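Local coordinates for protein fatty acid amide hydrolase (PDB 6KVR) that probably hydrolyses the amides of monocarboxylic acids to the carboxylate and ammonium, as an amidase of the amidase signature family, at residues Lys72-Pro76 and Glu77-Ile81; Phe107-Arg110 and Ala111-His115; Ser85-Glu88 and Leu89-Ile93. All blocks are in the same frame, centred on the assembly; numbering follows the deposited sequence.

Contact 1. Residues Lys72-Pro76 and Glu77-Ile81; sequences KLLTP and EEFAI
Glu78 OE1 is gripped twice by Thr75: the backbone N of Thr75 donates to it at 2.8 Å, nearly straight and almost in line with the carboxylate C-O bond, and Thr75 OG1 adds a weak bond at 3.3 Å. The return bond runs from Glu78 N to Thr75 OG1 at 3.2 Å, and the pair makes a capping box at the start of helix 76-82, with Thr75 as N-cap. Standing between its own backbone N and carbonyl carbon (chi1 69°), Thr75 OG1 turns over the first helical turn, where Glu78 N meets it. From the other end Glu78 reaches back through a stretched-out chain. Past the cap, Phe79 N donates to Thr75 O at 3.0 Å and Ala80 N to Pro76 O, the first rungs of the helix. The Phe79 ring packs against the incoming loop. Leu74 CB sits over one face, 3.9 Å from the ring centroid and 16° off its normal, a CH-pi contact, while Leu74 CD1 rests on the ring atoms CE1 and CD1. Lys72, just past helix 64-70 and part of the Schellman motif that closes it, puts its CA at the ring edge, 4.0 Å from Phe79 CE2. Tyr69 and Leu68 of that helix also meet the ring. The second carboxylate oxygen, Glu78 OE2, bonds to His109 ND1 on helix 100-118. One carboxylate thus closes the cap and ties it to a neighbouring helix; two N-H donors and a nearby helix start would probably stabilise its negative charge.

Contact 2. Residues Phe107-Arg110 and Ala111-His115; sequences FAHR and ATLAH
The backbone from Phe107 to His115 is regular alpha helix, each N-H from Ala111 to Ala114 donating to the carbonyl four residues earlier, with Ala111 N to Phe107 O the shortest at 2.7 Å. Thr112 adds a side-chain bond to this ladder. Its OG1 donates to Ala108 O at 2.9 Å, so that carbonyl takes two donors, Thr112 N and Thr112 OG1, which arrive from opposite faces of its plane. The hydroxyl gets there because OG1 is turned opposite the carbonyl carbon of its own residue (chi1 -53°). One residue further along, the imidazole of His109 and the isobutyl group of Leu113 meet at a slant, Leu113 CD1 lying 3.7 Å from His109 CD2 and 3.9 Å from His109 NE2. Tyr46 stacks on the same imidazole, and His109 ND1 bonds to Glu78. Arg110 stretches out from the helix to a salt bridge with Asp83 and hydrogen bonds with Tyr243 O, Thr82 OG1 and Tyr69 OH. Helix 100-118 packs against both helix 235-243, where Ile240 touches Ala111 and Tyr243 touches Leu113 and Ala114, and helix 76-82, where Thr82 meets Phe107 and Phe79 meets Arg110.

Contact 3. Residues Ser85-Glu88 and Leu89-Ile93; sequences SATE and LAKKI
Leu89 N and Ser85 O form an almost straight hydrogen bond of 2.9 Å, the first rung of helix 86-94, and the Leu89 side chain folds back along it, its CB 3.5 Å from Ser85 O. Ala90 N, Lys91 N and Lys92 N continue the ladder to Ala86 O, Thr87 O and Glu88 O. The kinked Lys91 chain lies alongside Thr87: it passes its CD 3.6 Å from Thr87 O and brings NZ to 3.7 Å from Thr87 CG2. Lys92 CG likewise lies against Glu88 O at 3.3 Å. The rungs start from a capping box. Ser85, the N-cap, accepts from Glu88 N through OG at 3.1 Å, and Ser85 N donates to the anti lone pair of Glu88 OE1 at 2.9 Å; a weak bond joins Ser85 OG to the same oxygen. A chi1 of 47° folds Glu88 CG back over its own main chain, from where the extended chain brings the carboxylate back to Ser85. Further out, Asp305 on helix 303-317 takes Ala86 N on OD1 and Thr87 OG1 on OD2. Two carboxylates, one from the helix itself and one from a neighbour, therefore accept N-H groups at its N-terminal end, an arrangement that would be expected to offset the positive end of the helix dipole.

In the fold
From the N terminus, contact 1 comes first, turning the chain from helix 64-70 into helix 76-82. Contact 3 follows at the start of helix 86-94, and contact 2 lies last, midway along helix 100-118. Each is a continuous stretch, so the three stand in series; none nests in or crosses another, and no long loop is closed. Their ties are spatial. Contacts 1 and 2, with centres about 12 Å apart, share the packing of Leu74 on His109, Arg110 and Leu113. Leu89 bridges the rest: its CD2 lies 3.7 Å from Ile81 O, its CD1 3.5 Å from Phe107 CE2. Three successive helices are thus joined.

Contact 1. Residues Lys72-Pro76 and Glu77-Ile81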
loop_
_atom_site.group_PDB
_atom_site.type_symbol
_atom_site.label_atom_id
_atom_site.label_comp_id
_atom_site.label_asym_id
_atom_site.label_seq_id
_atom_site.Cartn_x
_atom_site.Cartn_y
_atom_site.Cartn_z
ATOM N N LYS A 72 -1.855 46.649 15.132
ATOM C CA LYS A 72 -0.845 46.126 16.050
ATOM C C LYS A 72 -1.493 45.431 17.249
ATOM O O LYS A 72 -1.329 45.840 18.401
ATOM C CB LYS A 72 0.102 47.247 16.504
ATOM C CG LYS A 72 0.862 47.929 15.360
ATOM C CD LYS A 72 1.517 49.240 15.802
ATOM C CE LYS A 72 2.854 49.457 15.103
ATOM N NZ LYS A 72 3.998 49.641 16.057
ATOM N N LEU A 73 -2.244 44.357 16.963
ATOM C CA LEU A 73 -2.998 43.708 18.033
ATOM C C LEU A 73 -2.105 42.918 18.981
ATOM O O LEU A 73 -2.497 42.685 20.126
ATOM C CB LEU A 73 -4.078 42.796 17.450
ATOM C CG LEU A 73 -5.097 43.425 16.498
ATOM C CD1 LEU A 73 -6.145 42.375 16.098
ATOM C CD2 LEU A 73 -5.757 44.666 17.112
ATOM N N LEU A 74 -0.938 42.482 18.530
ATOM C CA LEU A 74 0.070 41.873 19.383
ATOM C C LEU A 74 1.185 42.883 19.649
ATOM O O LEU A 74 1.369 43.847 18.899
ATOM C CB LEU A 74 0.657 40.613 18.732
ATOM C CG LEU A 74 -0.321 39.563 18.183
ATOM C CD1 LEU A 74 0.410 38.623 17.244
ATOM C CD2 LEU A 74 -1.034 38.778 19.297
ATOM N N THR A 75 1.930 42.651 20.733
ATOM C CA THR A 75 3.094 43.466 21.036
ATOM C C THR A 75 4.190 43.204 20.008
ATOM O O THR A 75 4.128 42.225 19.257
ATOM C CB THR A 75 3.617 43.165 22.443
ATOM O OG1 THR A 75 4.187 41.848 22.474
ATOM C CG2 THR A 75 2.495 43.272 23.478
ATOM N N PRO A 76 5.198 44.080 19.932
ATOM C CA PRO A 76 6.338 43.783 19.048
ATOM C C PRO A 76 6.995 42.451 19.348
ATOM O O PRO A 76 7.490 41.788 18.428
ATOM C CB PRO A 76 7.293 44.957 19.309
ATOM C CG PRO A 76 6.399 46.077 19.696
ATOM C CD PRO A 76 5.240 45.465 20.442
ATOM N N GLU A 77 7.022 42.045 20.618
ATOM C CA GLU A 77 7.633 40.776 21.000
ATOM C C GLU A 77 6.822 39.596 20.476
ATOM O O GLU A 77 7.392 38.630 19.951
ATOM C CB GLU A 77 7.748 40.690 22.524
ATOM C CG GLU A 77 8.817 41.566 23.176
ATOM C CD GLU A 77 8.449 43.052 23.191
ATOM O OE1 GLU A 77 7.255 43.401 23.399
ATOM O OE2 GLU A 77 9.374 43.882 23.033
ATOM N N GLU A 78 5.491 39.659 20.621
ATOM C CA GLU A 78 4.623 38.591 20.126
ATOM C C GLU A 78 4.688 38.481 18.607
ATOM O O GLU A 78 4.680 37.369 18.060
ATOM C CB GLU A 78 3.186 38.828 20.587
ATOM C CG GLU A 78 2.926 38.526 22.070
ATOM C CD GLU A 78 1.610 39.127 22.552
ATOM O OE1 GLU A 78 1.279 40.246 22.100
ATOM O OE2 GLU A 78 0.901 38.484 23.374
ATOM N N PHE A 79 4.760 39.620 17.903
ATOM C CA PHE A 79 4.952 39.571 16.454
ATOM C C PHE A 79 6.309 38.973 16.112
ATOM O O PHE A 79 6.435 38.201 15.151
ATOM C CB PHE A 79 4.827 40.965 15.837
ATOM C CG PHE A 79 3.411 41.378 15.538
ATOM C CD1 PHE A 79 2.614 40.625 14.676
ATOM C CD2 PHE A 79 2.874 42.528 16.107
ATOM C CE1 PHE A 79 1.298 41.001 14.401
ATOM C CE2 PHE A 79 1.563 42.909 15.840
ATOM C CZ PHE A 79 0.775 42.144 14.982
ATOM N N ALA A 80 7.335 39.328 16.886
ATOM C CA ALA A 80 8.671 38.815 16.619
ATOM C C ALA A 80 8.713 37.307 16.799
ATOM O O ALA A 80 9.354 36.595 16.018
ATOM C CB ALA A 80 9.687 39.495 17.536
ATOM N N ILE A 81 8.014 36.801 17.814
ATOM C CA ILE A 81 7.968 35.362 18.039
ATOM C C ILE A 81 7.144 34.675 16.950
ATOM O O ILE A 81 7.633 33.765 16.266
ATOM C CB ILE A 81 7.422 35.065 19.446
ATOM C CG1 ILE A 81 8.492 35.386 20.490
ATOM C CG2 ILE A 81 6.966 33.603 19.557
ATOM C CD1 ILE A 81 8.017 35.255 21.917
#

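Contact 2. Residues Phe107-Arg110 and Ala111-His115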
loop_
_atom_site.group_PDB
_atom_site.type_symbol
_atom_site.label_atom_id
_atom_site.label_comp_id
_atom_site.label_asym_id
_atom_site.label_seq_id
_atom_site.Cartn_x
_atom_site.Cartn_y
_atom_site.Cartn_z
ATOM N N PHE A 107 1.624 32.660 20.506
ATOM C CA PHE A 107 0.753 31.902 19.617
ATOM C C PHE A 107 -0.646 31.754 20.202
ATOM O O PHE A 107 -1.645 31.864 19.480
ATOM C CB PHE A 107 1.377 30.533 19.329
ATOM C CG PHE A 107 2.447 30.579 18.284
ATOM C CD1 PHE A 107 2.113 30.667 16.942
ATOM C CD2 PHE A 107 3.789 30.554 18.641
ATOM C CE1 PHE A 107 3.091 30.727 15.980
ATOM C CE2 PHE A 107 4.775 30.617 17.684
ATOM C CZ PHE A 107 4.429 30.697 16.347
ATOM N N ALA A 108 -0.740 31.528 21.512
ATOM C CA ALA A 108 -2.048 31.399 22.146
ATOM C C ALA A 108 -2.872 32.673 21.972
ATOM O O ALA A 108 -4.072 32.620 21.654
ATOM C CB ALA A 108 -1.873 31.067 23.631
ATOM N N HIS A 109 -2.240 33.832 22.208
ATOM C CA HIS A 109 -2.873 35.114 21.928
ATOM C C HIS A 109 -3.289 35.205 20.461
ATOM O O HIS A 109 -4.447 35.506 20.149
ATOM C CB HIS A 109 -1.897 36.243 22.297
ATOM C CG HIS A 109 -2.512 37.609 22.344
ATOM N ND1 HIS A 109 -1.843 38.703 22.854
ATOM C CD2 HIS A 109 -3.722 38.065 21.935
ATOM C CE1 HIS A 109 -2.617 39.770 22.765
ATOM N NE2 HIS A 109 -3.764 39.410 22.216
ATOM N N ARG A 110 -2.359 34.921 19.542
ATOM C CA ARG A 110 -2.676 35.058 18.124
ATOM C C ARG A 110 -3.767 34.078 17.692
ATOM O O ARG A 110 -4.567 34.405 16.804
ATOM C CB ARG A 110 -1.407 34.885 17.283
ATOM C CG ARG A 110 -1.511 35.460 15.862
ATOM C CD ARG A 110 -0.139 35.712 15.215
ATOM N NE ARG A 110 -0.246 35.936 13.774
ATOM C CZ ARG A 110 0.713 36.440 13.004
ATOM N NH1 ARG A 110 1.882 36.815 13.502
ATOM N NH2 ARG A 110 0.493 36.583 11.700
ATOM N N ALA A 111 -3.844 32.898 18.332
ATOM C CA ALA A 111 -4.876 31.923 17.976
ATOM C C ALA A 111 -6.247 32.362 18.471
ATOM O O ALA A 111 -7.260 32.109 17.806
ATOM C CB ALA A 111 -4.518 30.539 18.531
ATOM N N THR A 112 -6.309 33.017 19.636
ATOM C CA THR A 112 -7.598 33.519 20.121
ATOM C C THR A 112 -8.135 34.606 19.198
ATOM O O THR A 112 -9.336 34.639 18.890
ATOM C CB THR A 112 -7.463 34.057 21.551
ATOM O OG1 THR A 112 -6.862 33.060 22.385
ATOM C CG2 THR A 112 -8.820 34.415 22.123
ATOM N N LEU A 113 -7.255 35.503 18.745
ATOM C CA LEU A 113 -7.649 36.481 17.737
ATOM C C LEU A 113 -8.136 35.783 16.469
ATOM O O LEU A 113 -9.212 36.105 15.947
ATOM C CB LEU A 113 -6.481 37.430 17.449
ATOM C CG LEU A 113 -6.160 38.333 18.655
ATOM C CD1 LEU A 113 -4.794 39.001 18.508
ATOM C CD2 LEU A 113 -7.269 39.363 18.923
ATOM N N ALA A 114 -7.385 34.778 15.995
ATOM C CA ALA A 114 -7.809 34.018 14.816
ATOM C C ALA A 114 -9.241 33.492 14.964
ATOM O O ALA A 114 -10.077 33.668 14.066
ATOM C CB ALA A 114 -6.837 32.864 14.558
ATOM N N HIS A 115 -9.547 32.863 16.107
ATOM C CA HIS A 115 -10.897 32.351 16.338
ATOM C C HIS A 115 -11.940 33.464 16.351
ATOM O O HIS A 115 -13.040 33.295 15.813
ATOM C CB HIS A 115 -10.971 31.580 17.657
ATOM C CG HIS A 115 -12.331 31.014 17.929
ATOM N ND1 HIS A 115 -12.900 30.036 17.140
ATOM C CD2 HIS A 115 -13.255 31.317 18.869
ATOM C CE1 HIS A 115 -14.101 29.737 17.602
ATOM N NE2 HIS A 115 -14.345 30.505 18.648
#

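Contact 3. Residues Ser85-Glu88 and Leu89-Ile93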
loop_
_atom_site.group_PDB
_atom_site.type_symbol
_atom_site.label_atom_id
_atom_site.label_comp_id
_atom_site.label_asym_id
_atom_site.label_seq_id
_atom_site.Cartn_x
_atom_site.Cartn_y
_atom_site.Cartn_z
ATOM N N SER A 85 9.791 31.154 11.514
ATOM C CA SER A 85 9.458 29.786 11.141
ATOM C C SER A 85 9.603 28.868 12.347
ATOM O O SER A 85 10.370 29.140 13.276
ATOM C CB SER A 85 10.356 29.285 10.014
ATOM O OG SER A 85 11.629 28.928 10.526
ATOM N N ALA A 86 8.849 27.766 12.328
ATOM C CA ALA A 86 8.998 26.758 13.372
ATOM C C ALA A 86 10.434 26.247 13.444
ATOM O O ALA A 86 10.927 25.921 14.532
ATOM C CB ALA A 86 8.025 25.605 13.120
ATOM N N THR A 87 11.119 26.179 12.303
ATOM C CA THR A 87 12.511 25.751 12.301
ATOM C C THR A 87 13.370 26.661 13.176
ATOM O O THR A 87 14.090 26.186 14.056
ATOM C CB THR A 87 13.041 25.700 10.869
ATOM O OG1 THR A 87 12.186 24.867 10.078
ATOM C CG2 THR A 87 14.442 25.108 10.840
ATOM N N GLU A 88 13.283 27.977 12.973
ATOM C CA GLU A 88 14.118 28.877 13.770
ATOM C C GLU A 88 13.595 29.039 15.202
ATOM O O GLU A 88 14.402 29.176 16.130
ATOM C CB GLU A 88 14.268 30.223 13.052
ATOM C CG GLU A 88 12.989 30.846 12.507
ATOM C CD GLU A 88 13.254 31.885 11.392
ATOM O OE1 GLU A 88 12.325 32.174 10.586
ATOM O OE2 GLU A 88 14.382 32.431 11.338
ATOM N N LEU A 89 12.271 28.978 15.419
ATOM C CA LEU A 89 11.757 28.846 16.784
ATOM C C LEU A 89 12.370 27.641 17.499
ATOM O O LEU A 89 12.722 27.717 18.686
ATOM C CB LEU A 89 10.238 28.711 16.765
ATOM C CG LEU A 89 9.340 29.933 16.640
ATOM C CD1 LEU A 89 7.902 29.454 16.615
ATOM C CD2 LEU A 89 9.562 30.942 17.768
ATOM N N ALA A 90 12.492 26.513 16.799
ATOM C CA ALA A 90 13.015 25.308 17.432
ATOM C C ALA A 90 14.475 25.494 17.831
ATOM O O ALA A 90 14.865 25.173 18.963
ATOM C CB ALA A 90 12.853 24.104 16.496
ATOM N N LYS A 91 15.294 26.021 16.908
ATOM C CA LYS A 91 16.695 26.304 17.221
ATOM C C LYS A 91 16.821 27.308 18.367
ATOM O O LYS A 91 17.669 27.143 19.256
ATOM C CB LYS A 91 17.420 26.830 15.980
ATOM C CG LYS A 91 17.833 25.777 14.966
ATOM C CD LYS A 91 17.687 26.286 13.524
ATOM C CE LYS A 91 18.666 25.564 12.580
ATOM N NZ LYS A 91 18.134 25.250 11.200
ATOM N N LYS A 92 15.990 28.358 18.367
ATOM C CA LYS A 92 16.075 29.365 19.424
ATOM C C LYS A 92 15.751 28.768 20.792
ATOM O O LYS A 92 16.467 29.007 21.770
ATOM C CB LYS A 92 15.140 30.538 19.126
ATOM C CG LYS A 92 15.616 31.508 18.056
ATOM C CD LYS A 92 15.148 32.929 18.404
ATOM C CE LYS A 92 15.290 33.892 17.215
ATOM N NZ LYS A 92 16.502 33.605 16.375
ATOM N N ILE A 93 14.659 28.000 20.885
ATOM C CA ILE A 93 14.298 27.351 22.148
ATOM C C ILE A 93 15.403 26.402 22.592
ATOM O O ILE A 93 15.803 26.384 23.762
ATOM C CB ILE A 93 12.958 26.609 22.011
ATOM C CG1 ILE A 93 11.822 27.595 21.747
ATOM C CG2 ILE A 93 12.693 25.757 23.247
ATOM C CD1 ILE A 93 10.587 26.941 21.155
#